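Local coordinates for tudor domain-containing protein 1 (Mus musculus, PDB 4B9W) that acts as a scaffold for Piwi proteins in piRNA-guided transposon silencing during spermatogenesis, its third extended Tudor domain here binding a dimethylarginine-containing MILI peptide, at residues V11-D16 against Q127-W132; H35-D40 against G157-A162; V98-V101 against V106-V109; A149-C154 against K185-V190; A153-L158 against V174-L179. All coordinates share one frame; numbering follows the deposited sequence.

Contact 1 (V11-D16 against Q127-W132)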
# COMPACT_ATOMS: atom_id res chain seq x y z
N VAL A 11 18.71 -8.28 -1.29
CA VAL A 11 19.33 -9.53 -1.70
C VAL A 11 19.19 -9.57 -3.21
O VAL A 11 18.19 -9.13 -3.77
CB VAL A 11 18.64 -10.77 -1.06
CG1 VAL A 11 19.31 -12.05 -1.55
CG2 VAL A 11 18.70 -10.68 0.45
N GLU A 12 20.23 -10.08 -3.87
CA GLU A 12 20.29 -10.10 -5.32
C GLU A 12 20.28 -11.53 -5.84
O GLU A 12 20.83 -12.44 -5.20
CB GLU A 12 21.54 -9.36 -5.80
CG GLU A 12 21.53 -7.86 -5.50
CD GLU A 12 20.44 -7.13 -6.25
OE1 GLU A 12 19.77 -7.79 -7.07
OE2 GLU A 12 20.24 -5.90 -6.05
N PHE A 13 19.65 -11.70 -7.01
CA PHE A 13 19.46 -13.01 -7.65
C PHE A 13 19.85 -13.06 -9.13
O PHE A 13 19.88 -12.04 -9.82
CB PHE A 13 17.97 -13.43 -7.58
CG PHE A 13 17.41 -13.42 -6.20
CD1 PHE A 13 17.57 -14.53 -5.37
CD2 PHE A 13 16.77 -12.30 -5.70
CE1 PHE A 13 17.09 -14.52 -4.08
CE2 PHE A 13 16.27 -12.30 -4.41
CZ PHE A 13 16.43 -13.40 -3.60
N THR A 14 20.07 -14.28 -9.62
CA THR A 14 20.13 -14.52 -11.05
C THR A 14 18.86 -15.25 -11.53
O THR A 14 18.23 -16.03 -10.79
CB THR A 14 21.39 -15.30 -11.44
OG1 THR A 14 21.34 -16.58 -10.82
CG2 THR A 14 22.68 -14.55 -11.01
N VAL A 15 18.50 -15.00 -12.79
CA VAL A 15 17.30 -15.59 -13.36
C VAL A 15 17.50 -17.11 -13.35
O VAL A 15 18.59 -17.59 -13.64
CB VAL A 15 17.00 -15.03 -14.77
CG1 VAL A 15 15.80 -15.72 -15.39
CG2 VAL A 15 16.78 -13.52 -14.69
N ASP A 16 16.45 -17.82 -12.94
CA ASP A 16 16.46 -19.28 -12.73
C ASP A 16 17.33 -19.81 -11.59
O ASP A 16 17.48 -21.03 -11.46
CB ASP A 16 16.78 -20.05 -14.01
CG ASP A 16 15.63 -20.07 -14.96
OD1 ASP A 16 14.47 -19.91 -14.50
OD2 ASP A 16 15.88 -20.25 -16.18
N GLN A 127 16.62 -8.24 3.83
CA GLN A 127 16.37 -9.69 3.73
C GLN A 127 14.92 -10.08 3.49
O GLN A 127 14.65 -11.22 3.16
CB GLN A 127 16.84 -10.40 4.99
CG GLN A 127 18.33 -10.41 5.22
CD GLN A 127 19.10 -11.18 4.17
OE1 GLN A 127 18.69 -12.26 3.75
NE2 GLN A 127 20.24 -10.62 3.74
N GLY A 128 13.98 -9.15 3.69
CA GLY A 128 12.58 -9.41 3.42
C GLY A 128 12.29 -9.16 1.95
O GLY A 128 11.98 -8.03 1.53
N MET A 129 12.41 -10.23 1.16
CA MET A 129 12.29 -10.11 -0.28
C MET A 129 10.86 -10.32 -0.70
O MET A 129 10.30 -11.40 -0.45
CB MET A 129 13.18 -11.18 -0.93
CG MET A 129 14.66 -10.99 -0.63
SD MET A 129 15.22 -9.35 -1.14
CE MET A 129 14.54 -9.27 -2.82
N GLN A 130 10.25 -9.32 -1.35
CA GLN A 130 8.86 -9.49 -1.80
C GLN A 130 8.82 -10.50 -2.93
O GLN A 130 9.63 -10.42 -3.84
CB GLN A 130 8.25 -8.16 -2.29
CG GLN A 130 6.78 -8.31 -2.64
CD GLN A 130 6.14 -7.00 -3.09
OE1 GLN A 130 6.83 -6.02 -3.37
NE2 GLN A 130 4.82 -7.00 -3.19
N CYS A 131 7.88 -11.45 -2.85
CA CYS A 131 7.70 -12.48 -3.85
C CYS A 131 6.26 -12.54 -4.32
O CYS A 131 5.40 -11.94 -3.74
CB CYS A 131 8.07 -13.85 -3.31
SG CYS A 131 9.73 -13.96 -2.65
N TRP A 132 6.04 -13.25 -5.43
CA TRP A 132 4.69 -13.66 -5.86
C TRP A 132 4.84 -14.97 -6.55
O TRP A 132 5.89 -15.24 -7.07
CB TRP A 132 4.04 -12.65 -6.78
CG TRP A 132 4.92 -12.14 -7.90
CD1 TRP A 132 5.05 -12.65 -9.19
CD2 TRP A 132 5.79 -10.97 -7.85
NE1 TRP A 132 5.94 -11.89 -9.92
CE2 TRP A 132 6.42 -10.87 -9.16
CE3 TRP A 132 6.10 -10.02 -6.87
CZ2 TRP A 132 7.32 -9.87 -9.46
CZ3 TRP A 132 7.00 -9.00 -7.19
CH2 TRP A 132 7.60 -8.93 -8.45

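Contact 2 (H35-D40 against G157-A162)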
# COMPACT_ATOMS: atom_id res chain seq x y z
N HIS A 35 12.65 -15.09 3.50
CA HIS A 35 14.07 -15.15 3.71
C HIS A 35 14.64 -16.19 2.78
O HIS A 35 14.20 -17.34 2.78
CB HIS A 35 14.39 -15.52 5.13
CG HIS A 35 13.99 -14.49 6.14
ND1 HIS A 35 13.54 -14.80 7.37
CD2 HIS A 35 13.98 -13.11 6.05
CE1 HIS A 35 13.27 -13.68 8.05
NE2 HIS A 35 13.53 -12.63 7.24
N PHE A 36 15.61 -15.76 1.96
CA PHE A 36 16.36 -16.66 1.08
C PHE A 36 17.60 -17.18 1.81
O PHE A 36 18.44 -16.40 2.30
CB PHE A 36 16.67 -15.94 -0.24
CG PHE A 36 15.45 -15.75 -1.11
CD1 PHE A 36 14.48 -14.83 -0.78
CD2 PHE A 36 15.27 -16.51 -2.25
CE1 PHE A 36 13.36 -14.65 -1.58
CE2 PHE A 36 14.16 -16.35 -3.06
CZ PHE A 36 13.20 -15.42 -2.73
N LEU A 37 17.68 -18.50 1.95
CA LEU A 37 18.69 -19.12 2.80
C LEU A 37 19.95 -19.37 2.00
O LEU A 37 20.25 -20.50 1.59
CB LEU A 37 18.17 -20.41 3.44
CG LEU A 37 16.80 -20.38 4.13
CD1 LEU A 37 16.43 -21.78 4.62
CD2 LEU A 37 16.75 -19.38 5.27
N LYS A 38 20.67 -18.28 1.73
CA LYS A 38 21.96 -18.35 1.08
C LYS A 38 22.92 -17.37 1.77
O LYS A 38 22.49 -16.54 2.58
CB LYS A 38 21.85 -18.06 -0.43
CG LYS A 38 21.23 -16.73 -0.83
CD LYS A 38 21.40 -16.51 -2.33
CE LYS A 38 21.07 -15.07 -2.73
NZ LYS A 38 21.48 -14.75 -4.13
N ASP A 39 24.20 -17.50 1.47
CA ASP A 39 25.22 -16.59 1.98
C ASP A 39 25.16 -16.38 3.50
O ASP A 39 25.47 -15.29 3.97
CB ASP A 39 25.09 -15.23 1.27
CG ASP A 39 25.21 -15.35 -0.25
OD1 ASP A 39 26.05 -16.16 -0.69
OD2 ASP A 39 24.47 -14.66 -0.98
N ASP A 40 24.77 -17.40 4.26
CA ASP A 40 24.69 -17.30 5.73
C ASP A 40 23.71 -16.19 6.21
O ASP A 40 23.89 -15.60 7.29
CB ASP A 40 26.08 -17.06 6.34
CG ASP A 40 27.06 -18.19 6.05
OD1 ASP A 40 26.64 -19.36 6.10
OD2 ASP A 40 28.26 -17.90 5.79
N GLY A 157 5.70 -23.35 8.71
CA GLY A 157 6.64 -24.29 9.36
C GLY A 157 7.52 -25.12 8.42
O GLY A 157 8.12 -26.12 8.83
N LEU A 158 7.65 -24.66 7.18
CA LEU A 158 8.28 -25.43 6.11
C LEU A 158 9.38 -24.60 5.45
O LEU A 158 9.24 -23.40 5.29
CB LEU A 158 7.23 -25.77 5.05
CG LEU A 158 7.42 -26.95 4.11
CD1 LEU A 158 7.80 -28.24 4.86
CD2 LEU A 158 6.13 -27.16 3.31
N LYS A 159 10.47 -25.26 5.06
CA LYS A 159 11.44 -24.68 4.16
C LYS A 159 11.11 -25.24 2.78
O LYS A 159 10.92 -26.46 2.62
CB LYS A 159 12.86 -25.03 4.60
CG LYS A 159 13.94 -24.66 3.59
CD LYS A 159 15.35 -24.80 4.18
CE LYS A 159 15.77 -26.24 4.49
NZ LYS A 159 17.02 -26.24 5.33
N LEU A 160 11.02 -24.36 1.78
CA LEU A 160 10.69 -24.74 0.40
C LEU A 160 11.81 -24.37 -0.55
O LEU A 160 12.61 -23.48 -0.24
CB LEU A 160 9.37 -24.05 -0.06
CG LEU A 160 8.14 -24.23 0.84
CD1 LEU A 160 7.86 -23.00 1.69
CD2 LEU A 160 6.89 -24.54 0.02
N GLN A 161 11.88 -25.05 -1.69
CA GLN A 161 12.73 -24.63 -2.81
C GLN A 161 12.07 -23.52 -3.63
O GLN A 161 10.94 -23.67 -4.13
CB GLN A 161 13.04 -25.83 -3.73
CG GLN A 161 13.79 -25.48 -5.00
CD GLN A 161 14.11 -26.70 -5.83
OE1 GLN A 161 13.28 -27.17 -6.61
NE2 GLN A 161 15.32 -27.23 -5.68
N ALA A 162 12.76 -22.41 -3.81
CA ALA A 162 12.27 -21.34 -4.67
C ALA A 162 13.14 -21.27 -5.90
O ALA A 162 14.37 -21.30 -5.81
CB ALA A 162 12.28 -19.99 -3.94

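Contact 3 (V98-V101 against V106-V109)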
# COMPACT_ATOMS: atom_id res chain seq x y z
N VAL A 98 6.18 2.29 9.37
CA VAL A 98 7.48 1.81 8.97
C VAL A 98 7.37 0.43 8.34
O VAL A 98 6.57 -0.38 8.80
CB VAL A 98 8.44 1.77 10.17
CG1 VAL A 98 8.73 3.19 10.63
CG2 VAL A 98 7.86 0.91 11.30
N HIS A 99 8.15 0.23 7.29
CA HIS A 99 8.34 -1.05 6.63
C HIS A 99 9.53 -1.75 7.21
O HIS A 99 10.66 -1.31 7.05
CB HIS A 99 8.58 -0.85 5.14
CG HIS A 99 8.70 -2.14 4.39
ND1 HIS A 99 7.63 -2.76 3.84
CD2 HIS A 99 9.80 -2.96 4.17
CE1 HIS A 99 8.05 -3.92 3.26
NE2 HIS A 99 9.38 -4.03 3.48
N PHE A 100 9.29 -2.85 7.92
CA PHE A 100 10.40 -3.65 8.45
C PHE A 100 11.09 -4.43 7.33
O PHE A 100 10.56 -5.41 6.83
CB PHE A 100 9.87 -4.57 9.59
CG PHE A 100 9.55 -3.81 10.84
CD1 PHE A 100 10.57 -3.39 11.67
CD2 PHE A 100 8.24 -3.51 11.19
CE1 PHE A 100 10.31 -2.66 12.83
CE2 PHE A 100 7.96 -2.79 12.34
CZ PHE A 100 9.00 -2.37 13.16
N VAL A 101 12.28 -3.96 6.93
CA VAL A 101 12.92 -4.35 5.65
C VAL A 101 13.46 -5.78 5.59
O VAL A 101 13.64 -6.34 4.50
CB VAL A 101 14.07 -3.39 5.27
CG1 VAL A 101 13.55 -1.98 5.01
CG2 VAL A 101 15.15 -3.35 6.34
N VAL A 106 4.55 -4.01 7.85
CA VAL A 106 4.47 -2.57 8.06
C VAL A 106 3.73 -2.34 9.36
O VAL A 106 2.66 -2.90 9.55
CB VAL A 106 3.70 -1.89 6.89
CG1 VAL A 106 3.34 -0.43 7.24
CG2 VAL A 106 4.52 -1.97 5.61
N GLU A 107 4.27 -1.52 10.25
CA GLU A 107 3.60 -1.16 11.51
C GLU A 107 3.56 0.37 11.75
O GLU A 107 4.47 1.09 11.36
CB GLU A 107 4.32 -1.82 12.72
CG GLU A 107 4.56 -3.33 12.63
CD GLU A 107 3.29 -4.15 12.51
OE1 GLU A 107 2.27 -3.74 13.10
OE2 GLU A 107 3.33 -5.23 11.83
N GLU A 108 2.52 0.84 12.41
CA GLU A 108 2.45 2.22 12.88
C GLU A 108 3.14 2.37 14.23
O GLU A 108 2.77 1.69 15.20
CB GLU A 108 1.01 2.65 13.03
CG GLU A 108 0.87 4.10 13.50
CD GLU A 108 -0.56 4.58 13.48
OE1 GLU A 108 -1.36 4.00 12.73
OE2 GLU A 108 -0.88 5.55 14.21
N VAL A 109 4.15 3.25 14.30
CA VAL A 109 4.88 3.52 15.53
C VAL A 109 4.85 5.01 15.90
O VAL A 109 4.44 5.88 15.10
CB VAL A 109 6.33 2.99 15.46
CG1 VAL A 109 6.34 1.49 15.21
CG2 VAL A 109 7.16 3.70 14.39

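Contact 4 (A149-C154 against K185-V190)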
# COMPACT_ATOMS: atom_id res chain seq x y z
N ALA A 149 -5.37 -18.43 2.71
CA ALA A 149 -5.22 -19.38 3.82
C ALA A 149 -4.76 -20.78 3.34
O ALA A 149 -4.00 -21.49 4.05
CB ALA A 149 -6.50 -19.46 4.64
N ARG A 150 -5.18 -21.18 2.15
CA ARG A 150 -4.70 -22.44 1.61
C ARG A 150 -3.19 -22.35 1.33
O ARG A 150 -2.43 -23.23 1.71
CB ARG A 150 -5.48 -22.87 0.36
CG ARG A 150 -5.01 -24.19 -0.25
CD ARG A 150 -4.75 -25.29 0.79
NE ARG A 150 -5.97 -25.96 1.25
CZ ARG A 150 -6.22 -26.37 2.51
NH1 ARG A 150 -5.39 -26.16 3.54
NH2 ARG A 150 -7.36 -26.98 2.75
N PHE A 151 -2.77 -21.25 0.70
CA PHE A 151 -1.37 -20.97 0.42
C PHE A 151 -0.55 -21.04 1.72
O PHE A 151 0.46 -21.73 1.75
CB PHE A 151 -1.24 -19.59 -0.31
CG PHE A 151 0.17 -19.17 -0.66
CD1 PHE A 151 1.14 -20.08 -1.07
CD2 PHE A 151 0.50 -17.81 -0.66
CE1 PHE A 151 2.42 -19.66 -1.41
CE2 PHE A 151 1.78 -17.39 -1.00
CZ PHE A 151 2.74 -18.32 -1.38
N GLN A 152 -1.01 -20.34 2.76
CA GLN A 152 -0.36 -20.29 4.07
C GLN A 152 -0.18 -21.70 4.67
O GLN A 152 0.90 -22.04 5.18
CB GLN A 152 -1.19 -19.38 5.01
CG GLN A 152 -0.89 -19.45 6.48
CD GLN A 152 0.49 -18.96 6.80
OE1 GLN A 152 1.07 -18.15 6.06
NE2 GLN A 152 1.04 -19.42 7.92
N ALA A 153 -1.22 -22.52 4.57
CA ALA A 153 -1.17 -23.91 5.02
C ALA A 153 -0.16 -24.76 4.20
O ALA A 153 0.40 -25.73 4.72
CB ALA A 153 -2.58 -24.54 5.01
N CYS A 154 0.11 -24.36 2.95
CA CYS A 154 1.21 -25.00 2.16
C CYS A 154 2.62 -24.58 2.57
O CYS A 154 3.56 -25.25 2.19
CB CYS A 154 1.11 -24.68 0.67
SG CYS A 154 -0.39 -25.24 -0.12
N LYS A 185 5.97 -31.16 -4.26
CA LYS A 185 4.65 -30.51 -4.32
C LYS A 185 4.89 -29.06 -4.74
O LYS A 185 5.53 -28.28 -4.03
CB LYS A 185 3.91 -30.64 -2.97
CG LYS A 185 3.96 -32.08 -2.40
CD LYS A 185 3.80 -32.28 -0.88
CE LYS A 185 5.06 -32.67 -0.03
NZ LYS A 185 6.45 -32.90 -0.60
N ILE A 186 4.43 -28.73 -5.95
CA ILE A 186 4.53 -27.36 -6.47
C ILE A 186 3.29 -26.62 -6.00
O ILE A 186 2.13 -27.01 -6.34
CB ILE A 186 4.63 -27.33 -8.00
CG1 ILE A 186 5.81 -28.19 -8.47
CG2 ILE A 186 4.77 -25.87 -8.49
CD1 ILE A 186 6.17 -28.05 -9.94
N ILE A 187 3.51 -25.55 -5.24
CA ILE A 187 2.44 -24.95 -4.48
C ILE A 187 1.33 -24.44 -5.42
O ILE A 187 0.13 -24.69 -5.18
CB ILE A 187 2.98 -23.86 -3.53
CG1 ILE A 187 4.12 -24.41 -2.62
CG2 ILE A 187 1.85 -23.27 -2.70
CD1 ILE A 187 3.83 -25.72 -1.92
N SER A 188 1.71 -23.79 -6.52
CA SER A 188 0.73 -23.35 -7.54
C SER A 188 -0.22 -24.48 -8.02
O SER A 188 -1.43 -24.27 -8.16
CB SER A 188 1.44 -22.70 -8.74
OG SER A 188 2.21 -23.65 -9.49
N ASP A 189 0.33 -25.67 -8.25
CA ASP A 189 -0.48 -26.84 -8.60
C ASP A 189 -1.61 -27.02 -7.64
O ASP A 189 -2.74 -27.22 -8.05
CB ASP A 189 0.34 -28.14 -8.60
CG ASP A 189 -0.49 -29.35 -9.10
OD1 ASP A 189 -0.84 -29.38 -10.30
OD2 ASP A 189 -0.80 -30.25 -8.29
N VAL A 190 -1.27 -26.96 -6.36
CA VAL A 190 -2.24 -27.12 -5.29
C VAL A 190 -3.36 -26.12 -5.45
O VAL A 190 -4.53 -26.50 -5.48
CB VAL A 190 -1.59 -26.92 -3.91
CG1 VAL A 190 -2.62 -27.07 -2.80
CG2 VAL A 190 -0.42 -27.90 -3.72

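Contact 5 (A153-L158 against V174-L179)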
# COMPACT_ATOMS: atom_id res chain seq x y z
N ALA A 153 -1.22 -22.52 4.57
CA ALA A 153 -1.17 -23.91 5.02
C ALA A 153 -0.16 -24.76 4.20
O ALA A 153 0.40 -25.73 4.72
CB ALA A 153 -2.58 -24.54 5.01
N CYS A 154 0.11 -24.36 2.95
CA CYS A 154 1.21 -25.00 2.16
C CYS A 154 2.62 -24.58 2.57
O CYS A 154 3.56 -25.25 2.19
CB CYS A 154 1.11 -24.68 0.67
SG CYS A 154 -0.39 -25.24 -0.12
N VAL A 155 2.79 -23.46 3.25
CA VAL A 155 4.15 -23.00 3.55
C VAL A 155 4.48 -22.95 5.04
O VAL A 155 5.66 -22.96 5.41
CB VAL A 155 4.46 -21.60 2.93
CG1 VAL A 155 4.07 -21.56 1.47
CG2 VAL A 155 3.75 -20.49 3.70
N VAL A 156 3.47 -22.89 5.91
CA VAL A 156 3.74 -22.70 7.34
C VAL A 156 4.70 -23.77 7.92
O VAL A 156 4.56 -24.96 7.62
CB VAL A 156 2.43 -22.66 8.16
CG1 VAL A 156 1.74 -24.03 8.16
CG2 VAL A 156 2.70 -22.16 9.57
N GLY A 157 5.70 -23.35 8.71
CA GLY A 157 6.64 -24.29 9.36
C GLY A 157 7.52 -25.12 8.42
O GLY A 157 8.12 -26.12 8.83
N LEU A 158 7.65 -24.66 7.18
CA LEU A 158 8.28 -25.43 6.11
C LEU A 158 9.38 -24.60 5.45
O LEU A 158 9.24 -23.40 5.29
CB LEU A 158 7.23 -25.77 5.05
CG LEU A 158 7.42 -26.95 4.11
CD1 LEU A 158 7.80 -28.24 4.86
CD2 LEU A 158 6.13 -27.16 3.31
N VAL A 174 8.28 -16.22 -8.22
CA VAL A 174 8.91 -17.51 -7.92
C VAL A 174 7.97 -18.67 -8.16
O VAL A 174 6.75 -18.53 -8.12
CB VAL A 174 9.39 -17.61 -6.45
CG1 VAL A 174 10.48 -16.58 -6.16
CG2 VAL A 174 8.20 -17.44 -5.50
N GLU A 175 8.58 -19.82 -8.44
CA GLU A 175 7.93 -21.11 -8.37
C GLU A 175 8.42 -21.75 -7.08
O GLU A 175 9.64 -21.78 -6.82
CB GLU A 175 8.33 -21.93 -9.60
CG GLU A 175 7.67 -23.29 -9.74
CD GLU A 175 8.50 -24.25 -10.60
OE1 GLU A 175 9.68 -24.57 -10.24
OE2 GLU A 175 7.97 -24.69 -11.64
N LEU A 176 7.48 -22.20 -6.24
CA LEU A 176 7.77 -22.76 -4.91
C LEU A 176 7.47 -24.26 -4.90
O LEU A 176 6.38 -24.69 -5.32
CB LEU A 176 6.90 -22.11 -3.84
CG LEU A 176 7.22 -20.71 -3.30
CD1 LEU A 176 6.37 -20.43 -2.07
CD2 LEU A 176 8.70 -20.56 -2.96
N THR A 177 8.43 -25.04 -4.44
CA THR A 177 8.22 -26.46 -4.34
C THR A 177 8.59 -26.94 -2.95
O THR A 177 9.64 -26.59 -2.41
CB THR A 177 9.04 -27.23 -5.42
OG1 THR A 177 8.86 -26.61 -6.69
CG2 THR A 177 8.61 -28.68 -5.49
N ASP A 178 7.71 -27.75 -2.41
CA ASP A 178 7.91 -28.44 -1.15
C ASP A 178 8.64 -29.79 -1.40
O ASP A 178 8.12 -30.68 -2.04
CB ASP A 178 6.53 -28.64 -0.52
CG ASP A 178 6.56 -29.43 0.77
OD1 ASP A 178 7.64 -29.82 1.25
OD2 ASP A 178 5.45 -29.66 1.30
N LEU A 179 9.85 -29.91 -0.87
CA LEU A 179 10.68 -31.10 -1.04
C LEU A 179 10.89 -31.83 0.29
O LEU A 179 11.88 -32.54 0.46
CB LEU A 179 12.03 -30.71 -1.66
CG LEU A 179 11.92 -30.09 -3.06
CD1 LEU A 179 13.22 -29.45 -3.52
CD2 LEU A 179 11.47 -31.15 -4.04
O HOH W 1 3.42 -27.83 1.04

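Contact 1 (V11-D16 against Q127-W132)
Val-11 sets its CB against the thioether sulfur of Met-129, 3.7 Å from SD, and sends one methyl on to the amide of Gln-127. That methyl is CG2, which stands 3.6 Å from NE2 of Gln-127 and meets the amide oxygen at nearly the same distance, coming at the glutamine side chain nearly crosswise. The amide's own polar partner lies elsewhere: NE2 bonds to the carbonyl of Pro-125, and Val-11 packs an apolar methyl against it. Met-129 is bent at both chi2 (-56°) and chi3 (-49°), and this double bend curls the thioether back so that CE reaches Phe-13. The methyl arrives at the rim of that ring, near its plane, with CE 3.8 Å from CE2 of Phe-13. The two side chains run antiparallel alongside each other. The contact is van der Waals packing, mostly apolar. Residues 11-16 lead irregularly into strand 18-26, and Val-11 and Phe-13 are the two that touch Gln-127 and Met-129. Met-129 also touches Phe-36 of strand 31-36, while Phe-13 leans on Val-164 and Ile-167 of strand 160-168 and on Val-172 of strand 171-178, bringing the lead-in against the sheet of the SN-like, OB-fold part of the extended Tudor domain.

Contact 2 (H35-D40 against G157-A162)
The phenyl ring of Phe-36 receives the CB of Ala-162 obliquely, and it also meets the ring of Phe-13, the two planes inclined at about 60°. Val-19, Val-21 and Val-172 add further aliphatic contacts, so the ring sits in the apolar interior of the SN-like (OB-fold) subdomain that accompanies the Tudor barrel in extended Tudor domains. The methyl of Ala-162 is 4.2 Å from CE2 of Phe-36, a light touch between strands 31-36 and 160-168. These strands are not partners in the sheet: each pairs with strand 18-26, which runs between them, and their nearest CA atoms, those of Phe-36 and Ala-162, are 8.5 Å apart. The side chains therefore meet across an intervening strand, and no hydrogen bond joins the two segments directly. Phe-36 has CG beside its backbone N and anti to the carbonyl carbon (chi1 -72°), a setting that carries the ring over to Ala-162 although its CB does not head straight there. Nearer the surface, Leu-37 is the centre of an inverse gamma turn as the chain leaves strand 31-36 for helix 41-57. It meets the exposed residue Lys-159 through CD1, and also touches Leu-42 of that helix. The stem of Lys-159 is extended up to CD and then bends at chi3 (67°). The modelled approach of Leu-37 CD1 to Lys-159 CD, 3.2 Å, is tighter than carbon atoms normally allow and remains doubtful in detail.

Contact 3 (V98-V101 against V106-V109)
Val-98 and Glu-107 exchange two backbone hydrogen bonds, making the hydrogen-bonded pair of an antiparallel beta hairpin in the SH3-like barrel of the Tudor domain. Val-98 N reaches Glu-107 O at 2.9 Å in a nearly straight bond (167° at the hydrogen), the donor tilted somewhat from the carbonyl plane. The return bond, from Glu-107 N to Val-98 O, is equally long but more bent, at 152°. Val-98 O also accepts a CA-H contact from Val-106, whose CA is 3.1 Å away. Val-106 and His-99 form the neighbouring non-hydrogen-bonded pair, and CG2 of Val-106 touches ND1 of His-99 at 3.7 Å with the two side chains nearly perpendicular. On the face that carries Val-98 and Glu-107, Phe-100 turns the edge of its ring to the stem of Glu-107, CE2 lying 3.5 Å from CG. The glutamate bends at chi2 (-60°), its carboxylate leading away from strand 98-100 to bond through OE2 with Asn-105 in the connecting turn. In the next shell, Phe-76 meets Phe-100 edge to face and Tyr-83 also touches it. Phe-100 itself packs on the modified side chain of the bound peptide, consistent with a wall of the aromatic cage that reads dimethylarginine. Deeper in the barrel, Val-98 rests on Ala-74, Ala-85 and Leu-114. Leu-114 also touches Val-109, whose CG2 closes the hairpin's apolar side at 4.1 Å from CG1 of Val-98.

Contact 4 (A149-C154 against K185-V190)
Ile-187 packs against Cys-154 and Phe-151, its CB directed at helix 145-155 and its two branches meeting different things. This joins the helix of the SN-like subdomain to helix 187-193, whose first turn follows directly on strand 185-186. From CB the short branch, CG2, lies anti to the backbone N and takes the centre of the contact: it is 3.7 Å from CD1 of Phe-151, reaching the ring at its edge, and equally near CB of Cys-154. The longer branch runs through CG1, which points beside the backbone N (chi1 -54°), and turns at chi2 so that CD1 comes back to CB of Cys-154 at 3.9 Å. The phenyl ring of Phe-151 also stands edge-to-face with Phe-32, and both Phe-151 and Ile-187 rest on Leu-176 of strand 171-178, a shared floor for the two helices. One turn further along, Val-190 extends the apolar seam, with its CG1 3.9 Å from SG of Cys-154.

Contact 5 (A153-L158 against V174-L179)
Helix 145-155 runs out into a type II beta turn from Val-155 to Leu-158, with Gly-157 at its third position in a positive-phi conformation (63°), and Leu-158 is thereby delivered to strand 171-178. The turn's own bond, Leu-158 N to Val-155 O, is weak. Leu-158 then lays methyl CD2 over the flat carboxylate of Asp-178, above its plane: it is 3.3 Å from OD2 and 3.4 Å from CG of the aspartate. Both methyls lie on one face, CD2 over the carboxylate carbon and CD1 farther out on the OD1 side. Asp-178 has CG anti to its own nitrogen (chi1 177°), which stretches the carboxylate out from the strand toward the end of the helix. Polar partners hold both of its oxygens. OD1 bonds to the hydroxyl of Ser-180, while OD2 accepts a hydrogen from a water at 2.7 Å, and that same water gives its other hydrogen to the carbonyl O of Cys-154 at 2.8 Å. Two residues earlier in the strand, at Leu-176, CD1 lies 4.4 Å from CG1 of Val-155, a loose apolar touch beside Leu-160 and Ile-187. Two acceptors, the carboxylate and a carbonyl near the helix C-terminus, could not bond to each other directly; the water reconciles them by donating to both. With the ammonium of Lys-185 nearby, held by Asp-178 O, the buried aspartate is probably ionised despite its leucine cover.

In the fold
Contacts 1, 2, 4 and 5 all belong to the SN-like subdomain and reach one mixed sheet; contact 3 lies on the other side of the chain's centre, in the Tudor barrel. Its chemistry differs accordingly: hairpin hydrogen bonds dominate there, against side-chain packing in 1, 2 and 4 and a water bridge in 5. Contacts 1 and 2 merge where Phe-13 and Met-129 reach Phe-36. Contacts 4 and 5 share helix 145-155, with Leu-176 beneath both, and residues 157-158 lead from the helix end of contact 5 into strand 160-168 of contact 2. Contact 5 is the most buried; the others are partly buried, contact 2 grading out to an exposed lysine. Gly-128 N bonding to Val-101 O ties contact 1 to contact 3.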